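Local coordinates for protein aminoglycoside 3'-phosphotransferase AphA1-IAB (PDB 4GKH) that confers resistance to kanamycin and related aminoglycosides by transferring a phosphate from a nucleoside triphosphate to the 3'-hydroxyl of the antibiotic, at residues Ala126-Leu129 with Arg130-His133; Arg146-Arg149 with Leu150-Gln154; Gln178-Lys181 with Glu182-Lys185; Arg226-Asp229 with Leu230-Trp234; Leu262-His265 with Leu266-Glu270. All blocks are in the same frame, centred on the assembly; numbering follows the deposited sequence.

Interaction 1. Residues Ala126-Leu129 with Arg130-His133; sequences AVFL and RRLH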
# COMPACT_ATOMS: atom_id res chain seq x y z
N ALA A 126 -2.16 1.26 -14.47
CA ALA A 126 -1.22 0.33 -15.11
C ALA A 126 0.09 1.03 -15.47
O ALA A 126 1.18 0.49 -15.23
CB ALA A 126 -1.85 -0.32 -16.36
N VAL A 127 -0.03 2.23 -16.03
CA VAL A 127 1.16 2.99 -16.43
C VAL A 127 2.05 3.27 -15.22
O VAL A 127 3.28 3.14 -15.27
CB VAL A 127 0.78 4.34 -17.10
CG1 VAL A 127 2.02 5.23 -17.24
CG2 VAL A 127 0.11 4.11 -18.46
N PHE A 128 1.40 3.65 -14.12
CA PHE A 128 2.08 3.99 -12.89
C PHE A 128 2.77 2.76 -12.29
O PHE A 128 3.90 2.84 -11.81
CB PHE A 128 1.06 4.57 -11.90
CG PHE A 128 1.68 5.23 -10.68
CD1 PHE A 128 1.95 4.50 -9.53
CD2 PHE A 128 1.95 6.59 -10.68
CE1 PHE A 128 2.51 5.10 -8.40
CE2 PHE A 128 2.50 7.20 -9.55
CZ PHE A 128 2.76 6.45 -8.41
N LEU A 129 2.08 1.63 -12.33
CA LEU A 129 2.62 0.38 -11.83
C LEU A 129 3.77 -0.10 -12.70
O LEU A 129 4.79 -0.59 -12.19
CB LEU A 129 1.51 -0.68 -11.73
CG LEU A 129 1.84 -1.98 -10.98
CD1 LEU A 129 2.28 -1.67 -9.55
CD2 LEU A 129 0.64 -2.92 -10.97
N ARG A 130 3.64 0.08 -14.02
CA ARG A 130 4.74 -0.25 -14.93
C ARG A 130 5.99 0.57 -14.59
O ARG A 130 7.10 0.04 -14.61
CB ARG A 130 4.33 -0.03 -16.40
CG ARG A 130 3.51 -1.17 -17.00
CD ARG A 130 2.86 -0.77 -18.32
NE ARG A 130 3.85 -0.42 -19.33
CZ ARG A 130 4.43 -1.30 -20.14
NH1 ARG A 130 4.13 -2.59 -20.06
NH2 ARG A 130 5.33 -0.89 -21.03
N ARG A 131 5.81 1.85 -14.28
CA ARG A 131 6.93 2.71 -13.88
C ARG A 131 7.61 2.15 -12.65
O ARG A 131 8.84 1.97 -12.63
CB ARG A 131 6.48 4.14 -13.57
CG ARG A 131 6.20 5.01 -14.78
CD ARG A 131 5.55 6.32 -14.35
NE ARG A 131 6.42 7.13 -13.48
CZ ARG A 131 6.01 8.21 -12.83
NH1 ARG A 131 6.86 8.89 -12.06
NH2 ARG A 131 4.75 8.62 -12.93
N LEU A 132 6.82 1.90 -11.61
CA LEU A 132 7.36 1.35 -10.36
C LEU A 132 8.14 0.06 -10.59
O LEU A 132 9.25 -0.12 -10.08
CB LEU A 132 6.23 1.09 -9.36
CG LEU A 132 6.69 0.58 -7.99
CD1 LEU A 132 7.47 1.67 -7.27
CD2 LEU A 132 5.49 0.12 -7.16
N HIS A 133 7.54 -0.84 -11.36
CA HIS A 133 8.16 -2.11 -11.65
C HIS A 133 9.33 -2.05 -12.62
O HIS A 133 9.99 -3.06 -12.85
CB HIS A 133 7.10 -3.13 -12.10
CG HIS A 133 6.16 -3.52 -11.00
ND1 HIS A 133 5.17 -4.47 -11.16
CD2 HIS A 133 6.08 -3.09 -9.72
CE1 HIS A 133 4.52 -4.61 -10.02
NE2 HIS A 133 5.05 -3.79 -9.13

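Interaction 2. Residues Arg146-Arg149 with Leu150-Gln154; sequences RVFR and LAQAQ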
# COMPACT_ATOMS: atom_id res chain seq x y z
N ARG A 146 8.81 -13.36 -0.64
CA ARG A 146 7.77 -14.19 -0.08
C ARG A 146 8.22 -14.93 1.18
O ARG A 146 7.43 -15.13 2.09
CB ARG A 146 7.17 -15.14 -1.13
CG ARG A 146 7.82 -16.49 -1.25
CD ARG A 146 6.82 -17.49 -1.84
NE ARG A 146 7.45 -18.73 -2.26
CZ ARG A 146 7.93 -18.95 -3.48
NH1 ARG A 146 8.48 -20.12 -3.78
NH2 ARG A 146 7.87 -17.99 -4.41
N VAL A 147 9.49 -15.33 1.26
CA VAL A 147 10.00 -15.99 2.46
C VAL A 147 9.89 -15.04 3.66
O VAL A 147 9.48 -15.44 4.76
CB VAL A 147 11.45 -16.49 2.23
CG1 VAL A 147 12.21 -16.62 3.54
CG2 VAL A 147 11.44 -17.81 1.46
N PHE A 148 10.22 -13.77 3.42
CA PHE A 148 10.12 -12.73 4.44
C PHE A 148 8.66 -12.45 4.86
O PHE A 148 8.34 -12.36 6.06
CB PHE A 148 10.78 -11.44 3.93
CG PHE A 148 10.64 -10.28 4.86
CD1 PHE A 148 11.50 -10.14 5.94
CD2 PHE A 148 9.67 -9.31 4.65
CE1 PHE A 148 11.38 -9.07 6.81
CE2 PHE A 148 9.54 -8.23 5.51
CZ PHE A 148 10.39 -8.10 6.59
N ARG A 149 7.77 -12.32 3.88
CA ARG A 149 6.37 -12.01 4.17
C ARG A 149 5.65 -13.19 4.78
O ARG A 149 4.74 -13.01 5.61
CB ARG A 149 5.62 -11.56 2.90
CG ARG A 149 6.12 -10.27 2.23
CD ARG A 149 6.04 -8.99 3.08
NE ARG A 149 4.70 -8.69 3.60
CZ ARG A 149 3.68 -8.23 2.87
NH1 ARG A 149 3.82 -8.01 1.57
NH2 ARG A 149 2.51 -7.98 3.46
N LEU A 150 6.01 -14.40 4.38
CA LEU A 150 5.36 -15.57 4.96
C LEU A 150 5.70 -15.68 6.45
O LEU A 150 4.84 -15.98 7.29
CB LEU A 150 5.75 -16.84 4.20
CG LEU A 150 4.97 -17.07 2.90
CD1 LEU A 150 5.64 -18.15 2.07
CD2 LEU A 150 3.53 -17.46 3.19
N ALA A 151 6.95 -15.41 6.79
CA ALA A 151 7.34 -15.42 8.19
C ALA A 151 6.61 -14.32 8.96
O ALA A 151 6.23 -14.51 10.11
CB ALA A 151 8.86 -15.29 8.34
N GLN A 152 6.44 -13.16 8.34
CA GLN A 152 5.67 -12.08 8.96
C GLN A 152 4.24 -12.54 9.20
O GLN A 152 3.66 -12.28 10.26
CB GLN A 152 5.62 -10.86 8.05
CG GLN A 152 6.54 -9.72 8.42
CD GLN A 152 6.40 -8.52 7.47
OE1 GLN A 152 5.74 -8.61 6.43
NE2 GLN A 152 7.01 -7.40 7.83
N ALA A 153 3.66 -13.20 8.21
CA ALA A 153 2.28 -13.66 8.29
C ALA A 153 2.11 -14.70 9.41
O ALA A 153 1.12 -14.68 10.18
CB ALA A 153 1.86 -14.26 6.96
N GLN A 154 3.08 -15.61 9.49
CA GLN A 154 3.02 -16.66 10.50
C GLN A 154 2.98 -16.04 11.89
O GLN A 154 2.15 -16.42 12.73
CB GLN A 154 4.20 -17.62 10.36
CG GLN A 154 4.24 -18.66 11.47
CD GLN A 154 4.83 -19.98 11.02
OE1 GLN A 154 5.96 -20.05 10.54
NE2 GLN A 154 4.07 -21.04 11.19

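Interaction 3. Residues Gln178-Lys181 with Glu182-Lys185; sequences QVWK and EMHK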
# COMPACT_ATOMS: atom_id res chain seq x y z
N GLN A 178 -6.86 -22.46 8.34
CA GLN A 178 -7.18 -23.03 7.04
C GLN A 178 -6.65 -22.19 5.87
O GLN A 178 -6.17 -22.73 4.87
CB GLN A 178 -8.68 -23.26 6.89
CG GLN A 178 -9.03 -24.09 5.68
CD GLN A 178 -10.52 -24.13 5.42
OE1 GLN A 178 -11.32 -23.75 6.27
NE2 GLN A 178 -10.90 -24.57 4.22
N VAL A 179 -6.76 -20.87 5.97
CA VAL A 179 -6.13 -19.98 4.99
C VAL A 179 -4.62 -20.26 4.91
O VAL A 179 -4.07 -20.42 3.82
CB VAL A 179 -6.43 -18.50 5.29
CG1 VAL A 179 -5.79 -17.58 4.24
CG2 VAL A 179 -7.95 -18.28 5.35
N TRP A 180 -3.97 -20.37 6.07
CA TRP A 180 -2.55 -20.68 6.13
C TRP A 180 -2.22 -22.02 5.44
O TRP A 180 -1.34 -22.08 4.59
CB TRP A 180 -2.09 -20.68 7.59
CG TRP A 180 -0.65 -20.98 7.81
CD1 TRP A 180 -0.13 -22.14 8.32
CD2 TRP A 180 0.46 -20.11 7.56
NE1 TRP A 180 1.24 -22.04 8.39
CE2 TRP A 180 1.63 -20.81 7.93
CE3 TRP A 180 0.58 -18.81 7.06
CZ2 TRP A 180 2.90 -20.25 7.82
CZ3 TRP A 180 1.85 -18.26 6.95
CH2 TRP A 180 2.99 -18.98 7.31
N LYS A 181 -2.92 -23.08 5.81
CA LYS A 181 -2.65 -24.40 5.23
C LYS A 181 -2.88 -24.45 3.73
O LYS A 181 -2.06 -25.00 2.99
CB LYS A 181 -3.48 -25.48 5.92
CG LYS A 181 -3.05 -25.79 7.34
CD LYS A 181 -3.70 -27.06 7.87
CE LYS A 181 -2.67 -28.02 8.44
NZ LYS A 181 -1.93 -27.45 9.60
N GLU A 182 -4.00 -23.89 3.27
CA GLU A 182 -4.35 -23.93 1.86
C GLU A 182 -3.36 -23.13 1.03
O GLU A 182 -3.02 -23.51 -0.08
CB GLU A 182 -5.76 -23.37 1.65
CG GLU A 182 -6.84 -24.27 2.22
CD GLU A 182 -7.07 -25.48 1.36
OE1 GLU A 182 -6.86 -26.62 1.84
OE2 GLU A 182 -7.47 -25.30 0.19
N MSE A 183 -2.90 -22.03 1.59
CA MSE A 183 -1.96 -21.18 0.90
C MSE A 183 -0.67 -21.94 0.57
O MSE A 183 -0.08 -21.72 -0.47
CB MSE A 183 -1.65 -19.94 1.74
CG MSE A 183 -0.72 -18.95 1.05
SE MSE A 183 -0.48 -17.27 1.98
CE MSE A 183 0.09 -17.99 3.72
N HIS A 184 -0.24 -22.83 1.46
CA HIS A 184 1.03 -23.53 1.23
C HIS A 184 0.97 -24.59 0.12
O HIS A 184 1.99 -24.99 -0.42
CB HIS A 184 1.63 -24.06 2.54
CG HIS A 184 2.25 -22.98 3.37
ND1 HIS A 184 1.50 -22.09 4.10
CD2 HIS A 184 3.54 -22.61 3.54
CE1 HIS A 184 2.30 -21.22 4.70
NE2 HIS A 184 3.54 -21.52 4.38
N LYS A 185 -0.25 -24.99 -0.24
CA LYS A 185 -0.44 -25.92 -1.35
C LYS A 185 -0.13 -25.34 -2.75
O LYS A 185 0.08 -26.10 -3.70
CB LYS A 185 -1.83 -26.54 -1.29
CG LYS A 185 -2.05 -27.31 -0.00
CD LYS A 185 -3.51 -27.64 0.24
CE LYS A 185 -3.68 -28.35 1.58
NZ LYS A 185 -5.11 -28.68 1.86

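Interaction 4. Residues Arg226-Asp229 with Leu230-Trp234; sequences RYQD and LAILW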
# COMPACT_ATOMS: atom_id res chain seq x y z
N ARG A 226 6.23 -9.43 -8.90
CA ARG A 226 5.35 -8.36 -9.41
C ARG A 226 3.87 -8.59 -9.07
O ARG A 226 3.09 -7.64 -8.97
CB ARG A 226 5.56 -8.12 -10.92
CG ARG A 226 5.18 -9.28 -11.82
CD ARG A 226 5.45 -8.96 -13.31
NE ARG A 226 6.86 -9.11 -13.68
CZ ARG A 226 7.64 -8.13 -14.13
NH1 ARG A 226 7.17 -6.90 -14.29
NH2 ARG A 226 8.90 -8.38 -14.44
N TYR A 227 3.47 -9.84 -8.86
CA TYR A 227 2.07 -10.12 -8.51
C TYR A 227 1.66 -9.66 -7.10
O TYR A 227 0.48 -9.64 -6.76
CB TYR A 227 1.74 -11.61 -8.72
CG TYR A 227 1.42 -11.95 -10.17
CD1 TYR A 227 2.43 -12.00 -11.13
CD2 TYR A 227 0.12 -12.24 -10.56
CE1 TYR A 227 2.14 -12.31 -12.46
CE2 TYR A 227 -0.18 -12.55 -11.88
CZ TYR A 227 0.84 -12.59 -12.82
OH TYR A 227 0.54 -12.91 -14.13
N GLN A 228 2.63 -9.27 -6.27
CA GLN A 228 2.29 -8.66 -4.99
C GLN A 228 1.44 -7.41 -5.20
O GLN A 228 0.49 -7.15 -4.47
CB GLN A 228 3.54 -8.27 -4.19
CG GLN A 228 3.23 -7.39 -2.96
CD GLN A 228 2.34 -8.10 -1.95
OE1 GLN A 228 2.30 -9.33 -1.90
NE2 GLN A 228 1.62 -7.32 -1.13
N ASP A 229 1.78 -6.63 -6.22
CA ASP A 229 1.05 -5.39 -6.49
C ASP A 229 -0.14 -5.65 -7.40
O ASP A 229 -1.22 -5.10 -7.19
CB ASP A 229 1.99 -4.33 -7.11
CG ASP A 229 3.03 -3.79 -6.09
OD1 ASP A 229 2.76 -3.85 -4.86
OD2 ASP A 229 4.10 -3.31 -6.54
N LEU A 230 0.07 -6.49 -8.41
CA LEU A 230 -0.99 -6.80 -9.34
C LEU A 230 -2.18 -7.43 -8.61
O LEU A 230 -3.33 -7.11 -8.91
CB LEU A 230 -0.49 -7.73 -10.44
CG LEU A 230 0.46 -7.14 -11.48
CD1 LEU A 230 1.17 -8.27 -12.20
CD2 LEU A 230 -0.32 -6.25 -12.47
N ALA A 231 -1.92 -8.31 -7.64
CA ALA A 231 -3.00 -9.06 -6.99
C ALA A 231 -3.91 -8.14 -6.19
O ALA A 231 -5.14 -8.24 -6.25
CB ALA A 231 -2.45 -10.16 -6.08
N ILE A 232 -3.29 -7.25 -5.43
CA ILE A 232 -4.06 -6.39 -4.54
C ILE A 232 -4.91 -5.41 -5.33
O ILE A 232 -6.07 -5.18 -4.98
CB ILE A 232 -3.13 -5.68 -3.53
CG1 ILE A 232 -2.53 -6.74 -2.59
CG2 ILE A 232 -3.88 -4.60 -2.76
CD1 ILE A 232 -1.73 -6.16 -1.41
N LEU A 233 -4.36 -4.85 -6.41
CA LEU A 233 -5.14 -3.91 -7.20
C LEU A 233 -6.26 -4.66 -7.93
O LEU A 233 -7.40 -4.17 -8.04
CB LEU A 233 -4.24 -3.17 -8.21
CG LEU A 233 -4.96 -2.12 -9.06
CD1 LEU A 233 -5.69 -1.12 -8.16
CD2 LEU A 233 -3.98 -1.39 -9.98
N TRP A 234 -5.94 -5.84 -8.46
CA TRP A 234 -6.92 -6.67 -9.15
C TRP A 234 -8.09 -7.02 -8.22
O TRP A 234 -9.27 -7.02 -8.61
CB TRP A 234 -6.24 -7.95 -9.68
CG TRP A 234 -7.12 -8.88 -10.44
CD1 TRP A 234 -7.35 -8.87 -11.79
CD2 TRP A 234 -7.86 -9.99 -9.92
NE1 TRP A 234 -8.21 -9.88 -12.13
CE2 TRP A 234 -8.54 -10.59 -11.00
CE3 TRP A 234 -8.02 -10.53 -8.64
CZ2 TRP A 234 -9.37 -11.70 -10.85
CZ3 TRP A 234 -8.86 -11.64 -8.49
CH2 TRP A 234 -9.51 -12.21 -9.58

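Interaction 5. Residues Leu262-His265 with Leu266-Glu270; sequences LQFH and LMLDE. With KAN (kanamycin a), chain M.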
# COMPACT_ATOMS: atom_id res chain seq x y z
N LEU A 262 -1.44 -15.17 -8.70
CA LEU A 262 -2.50 -14.25 -8.29
C LEU A 262 -3.11 -14.74 -6.96
O LEU A 262 -3.21 -13.99 -5.98
CB LEU A 262 -3.57 -14.20 -9.38
CG LEU A 262 -4.75 -13.24 -9.22
CD1 LEU A 262 -4.27 -11.85 -8.95
CD2 LEU A 262 -5.64 -13.27 -10.47
N GLN A 263 -3.49 -16.01 -6.94
CA GLN A 263 -4.16 -16.59 -5.78
C GLN A 263 -3.23 -16.57 -4.57
O GLN A 263 -3.65 -16.20 -3.46
CB GLN A 263 -4.59 -18.02 -6.09
CG GLN A 263 -5.21 -18.74 -4.92
CD GLN A 263 -6.69 -18.43 -4.76
OE1 GLN A 263 -7.15 -17.34 -5.10
NE2 GLN A 263 -7.44 -19.40 -4.24
N PHE A 264 -1.98 -16.94 -4.78
CA PHE A 264 -1.03 -16.88 -3.68
C PHE A 264 -0.97 -15.50 -3.02
O PHE A 264 -1.04 -15.39 -1.79
CB PHE A 264 0.39 -17.33 -4.07
CG PHE A 264 1.38 -17.12 -2.96
CD1 PHE A 264 1.50 -18.04 -1.93
CD2 PHE A 264 2.15 -15.95 -2.91
CE1 PHE A 264 2.40 -17.84 -0.89
CE2 PHE A 264 3.04 -15.73 -1.86
CZ PHE A 264 3.16 -16.68 -0.86
N HIS A 265 -0.85 -14.44 -3.81
CA HIS A 265 -0.69 -13.12 -3.24
C HIS A 265 -1.96 -12.57 -2.59
O HIS A 265 -1.89 -11.83 -1.61
CB HIS A 265 -0.09 -12.14 -4.26
CG HIS A 265 1.35 -12.40 -4.55
ND1 HIS A 265 1.77 -13.24 -5.56
CD2 HIS A 265 2.48 -11.98 -3.92
CE1 HIS A 265 3.09 -13.31 -5.55
NE2 HIS A 265 3.54 -12.55 -4.57
N LEU A 266 -3.11 -12.96 -3.13
CA LEU A 266 -4.40 -12.63 -2.52
C LEU A 266 -4.50 -13.30 -1.15
O LEU A 266 -4.93 -12.69 -0.16
CB LEU A 266 -5.54 -13.14 -3.39
CG LEU A 266 -5.73 -12.37 -4.70
CD1 LEU A 266 -6.75 -13.07 -5.59
CD2 LEU A 266 -6.17 -10.97 -4.37
N MSE A 267 -4.11 -14.56 -1.09
CA MSE A 267 -4.18 -15.27 0.17
C MSE A 267 -3.18 -14.68 1.18
O MSE A 267 -3.49 -14.53 2.36
CB MSE A 267 -3.96 -16.77 -0.05
CG MSE A 267 -5.10 -17.44 -0.83
SE MSE A 267 -4.84 -19.33 -1.00
CE MSE A 267 -5.64 -19.86 0.68
N LEU A 268 -2.01 -14.29 0.71
CA LEU A 268 -1.01 -13.73 1.63
C LEU A 268 -1.50 -12.43 2.24
O LEU A 268 -1.29 -12.16 3.43
CB LEU A 268 0.33 -13.53 0.92
CG LEU A 268 1.52 -13.01 1.74
CD1 LEU A 268 1.90 -14.01 2.83
CD2 LEU A 268 2.70 -12.77 0.81
N ASP A 269 -2.21 -11.64 1.45
CA ASP A 269 -2.69 -10.35 1.95
C ASP A 269 -3.78 -10.49 3.02
O ASP A 269 -4.03 -9.54 3.76
CB ASP A 269 -3.14 -9.41 0.81
CG ASP A 269 -3.15 -7.93 1.22
OD1 ASP A 269 -2.16 -7.47 1.81
OD2 ASP A 269 -4.13 -7.22 0.94
N GLU A 270 -4.40 -11.66 3.11
CA GLU A 270 -5.39 -11.93 4.18
C GLU A 270 -4.77 -11.76 5.57
O GLU A 270 -5.46 -11.47 6.56
CB GLU A 270 -6.00 -13.33 4.06
CG GLU A 270 -6.74 -13.64 2.76
CD GLU A 270 -8.05 -12.87 2.59
OE1 GLU A 270 -8.13 -11.69 3.00
OE2 GLU A 270 -9.01 -13.44 2.02
C1 KAN M . -7.01 -3.70 4.36
C2 KAN M . -6.28 -2.47 3.89
C3 KAN M . -4.80 -2.50 4.20
C4 KAN M . -4.64 -2.64 5.72
C5 KAN M . -5.32 -3.93 6.15
C6 KAN M . -5.14 -3.98 7.67
C7 KAN M . -8.42 -8.29 2.13
C8 KAN M . -9.26 -7.05 2.32
C9 KAN M . -8.30 -5.84 2.40
C10 KAN M . -7.34 -5.96 3.60
C11 KAN M . -6.49 -7.23 3.35
C12 KAN M . -7.41 -8.44 3.28
C13 KAN M . -11.39 -6.26 1.38
C14 KAN M . -12.38 -7.02 0.50
C15 KAN M . -12.08 -6.96 -0.98
C16 KAN M . -12.05 -5.51 -1.41
C17 KAN M . -10.97 -4.82 -0.59
C18 KAN M . -10.69 -3.37 -1.04
N1 KAN M . -5.75 -5.20 8.20
N2 KAN M . -5.55 -7.39 4.48
N3 KAN M . -9.37 -9.42 2.10
N4 KAN M . -13.12 -7.66 -1.74
O5 KAN M . -6.72 -3.87 5.79
O6 KAN M . -6.47 -2.34 2.47
O7 KAN M . -4.22 -1.28 3.75
O8 KAN M . -3.26 -2.72 6.07
O9 KAN M . -6.45 -4.83 3.67
O10 KAN M . -9.04 -4.59 2.38
O11 KAN M . -10.18 -7.00 1.21
O12 KAN M . -11.27 -4.92 0.84
O13 KAN M . -12.43 -8.36 1.01
O14 KAN M . -11.72 -5.46 -2.79
O15 KAN M . -9.53 -2.86 -0.33

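Interaction 1. Residues Ala126-Leu129 with Arg130-His133
In the last two turns of helix 118-133, part of the helical lobe of this protein-kinase-like fold, L129 reaches one turn ahead to H133 and packs on its imidazole. The methyl CD1 of L129 stands over one face of the ring, 3.9 Å from the centroid and 29° off the normal, a CH-pi contact displaced toward NE2: CD1 of L129 lies 3.5 Å from NE2 of H133. CG of L129 sits above the same face, nearer the rim. The leucine comes there because its CG is anti to the backbone N (chi1 -169°), which carries the branch forward along the helix. A second, looser pair is F128 and R131, which meet at an angle, ring and guanidinium planes 67° apart, with NH2 of R131 4.1 Å from CD2 of F128.

Four successive i to i+4 backbone bonds run beneath these side chains, from R130 N to A126 O at 2.8 Å through to H133 N to L129 O at 2.9 Å. Both ring nitrogens of H133 are engaged beyond the helix, ND1 with the hydroxyl of Y252 and NE2 with the carboxylate of D229. Together these two bonds and L129 over one face probably fix the rotation of the imidazole. R130 turns away to give its NH1 to the carbonyl of Y252, whereas F128 is buried against L212 and C215 of strand 211-215. On the face that L129 CD1 also covers, the carbonyl O of L129 lies 3.4 Å from CG of H133.

Interaction 2. Residues Arg146-Arg149 with Leu150-Gln154
Q152 brings its amide obliquely up to the ring of F148, one turn back along helix 146-158, with NE2 of the glutamine 3.5 Å from CE2 of the phenylalanine. The two planes are inclined by 50°, and the nearest ring atoms are CE2 and CZ. On its other branch the same amide turns to R149: OE1 of Q152 accepts a weak hydrogen bond from NE of R149 at 3.0 Å, with an N-H...O angle of 135°. OE1 lies at the edge of the guanidinium, near its plane, although the two flat groups stand almost perpendicular, at 83°. R149 gets its NE there by folding: the chain bends at both chi2 and chi3, which brings NE back toward Q152.

At the start of the helix, R146 and L150 run side by side, the aliphatic CD of the arginine 4.1 Å from CD1 of the leucine. The polar end of R146 goes elsewhere, to the carbonyl and ring of F189. Beneath the side chains, consecutive backbone bonds keep the helical spacing, among them A153 N to R149 O at 2.8 Å.

R149 also makes a cation-pi contact with F272, a residue of the kanamycin pocket. Its charge therefore rests on an aromatic ring as well as on the Q152 carbonyl, whose weak bond probably helps to orient the buried guanidinium near the antibiotic site without neutralising it.

Interaction 3. Residues Gln178-Lys181 with Glu182-Lys185
H184 and W180, one turn apart near the end of helix 176-184, form an edge-to-face aromatic pair. CE1 of H184 points down on the six-membered ring of the indole, 3.2 Å above its plane and over its centre, with the ring planes 59° apart and the centroids separated by 4.4 Å. The imidazole is held in this pose by its own nitrogen: ND1 of H184 gives a nearly straight hydrogen bond (171°) to the carbonyl O of W180 at 2.9 Å, and that oxygen lies in the imidazole plane. The same residue thus offers its ring to the CE1 edge and its carbonyl to the neighbouring nitrogen. The backbone N of H184 reaches W180 O and K181 O only through weak bonds, so the side-chain bond is the stronger of the links H184 makes here.

The selenomethionine M183 adds its end methyl, CE, which comes 3.5 Å from CE3 of W180. Its approach to the indole is oblique, made possible by a bend at chi3 (55°) after an extended start.

E182, the residue most buried by the contact, lies alongside Q178, CG to CG at 4.1 Å. Its carboxylate turns to K185, whose NZ forms a salt bridge with OE1 of E182 at 2.7 Å, meeting the oxygen from above the carboxylate plane.

Away from the annotated sites, the contact packs helix 176-184 onto two others of the helical lobe. W180 rests on A153, Q154 and M157 of helix 146-158. M183 fills the angle between that helix, at L150, and helix 259-269, at F264, M267 and L268, while E182 borders M267 on the latter.

Interaction 4. Residues Arg226-Asp229 with Leu230-Trp234
L230 covers the ring of Y227 in the first turns of helix 227-237, with its methyl CD1 4.1 Å from the ring centroid and only 9° off the normal. This CH-pi contact lies over the ring's centre, and CD1 of L230 is also 4.2 Å from CG of R226.

The carbonyl O of R226 takes two backbone donors, D229 N at 3.2 Å and L230 N at 3.3 Å. A231 N reaches Y227 O at 2.9 Å, and L233 N continues the ladder to D229 O. Around the apolar patch the polar side chains of R226, Y227, Q228 and D229 find partners outside the helix. The guanidinium of R226 is committed to a salt bridge with D192 through NE and to the hydroxyl of Y252 through NH1; chi1 of 65° sets its CG between backbone N and carbonyl carbon, and the chain leads away from the helix. Y227 OH takes the backbone N of D258. Q228 gives NE2 to the carbonyl of G198, and the same NE2 lies alongside I232, 3.6 Å from its CD1. The buried carboxylate of D229, besides meeting H133, receives G198 N at OD1 and H197 N at OD2. These backbone N-H groups probably favour the charged form. Coming just before the probable proton acceptor D199, they make D229 resemble the helix-F aspartate that braces the catalytic loop in protein kinases.

The helix is enclosed on several sides: Y227 and Q228 meet H265 of helix 259-269, D229 and L230 meet L129 of helix 118-133, and L230 and L233 face helix 242-252.

Interaction 5. Residues Leu262-His265 with Leu266-Glu270
D269 and E270, near the chain's C-terminus, take hold of kanamycin; D269 N bonds H265 O at 3.1 Å. The antibiotic's N2 donates to the backbone O of D269 at 2.7 Å, and N3 donates to OE1 of E270 at the same distance. These two amines belong to one ring of the drug, so a carbonyl and a carboxylate grip that ring together. The other carboxylate oxygen of E270, OE2, is held by a salt bridge to R171 and by the backbone N of D168, which probably positions OE1 for the amine. D269 turns its OD2 to within 3.4 Å of C11 of kanamycin.

Further back, side chains one turn apart touch. F264 and L268 point the same way, with CE2 of the ring 4.0 Å from CD2 of the leucine. L266 lays its CD1 4.1 Å from CG of L262. Q263, folded at chi2 (83°), brings its CG to 4.0 Å from the selenium of M267. H265 is tied by ND1 to the carbonyl of K261 and lies against Y227 and Q228.

Acidic groups and carbonyls facing the amines of a polycation are typical of aminoglycoside pockets; here the C-terminal region of helix 259-269 and the residue after D269 present them, in the kinase-like C-terminal lobe, next to the probable proton acceptor D199.

The five contacts follow one another along the chain, each on one helix of the helical lobe or at its end: 118-133, 146-158, 176-184, 227-237 and 259-269. Interactions 4 and 5 are the closest pair, centres 9 Å apart, and interaction 3 lies 10 Å from interaction 5. Helix 259-269 is the common neighbour, touching interactions 2, 3 and 4, whereas interaction 1 joins this group through interaction 4 at 11 Å, where helix 118-133 touches helix 227-237. Interactions 1 and 3 lie at the extremes, about 30 Å between centres. The helices thus form one body; interaction 5 lines the kanamycin site directly, and interaction 4 lies close to it, with the I232 side chain about 6 Å from the drug.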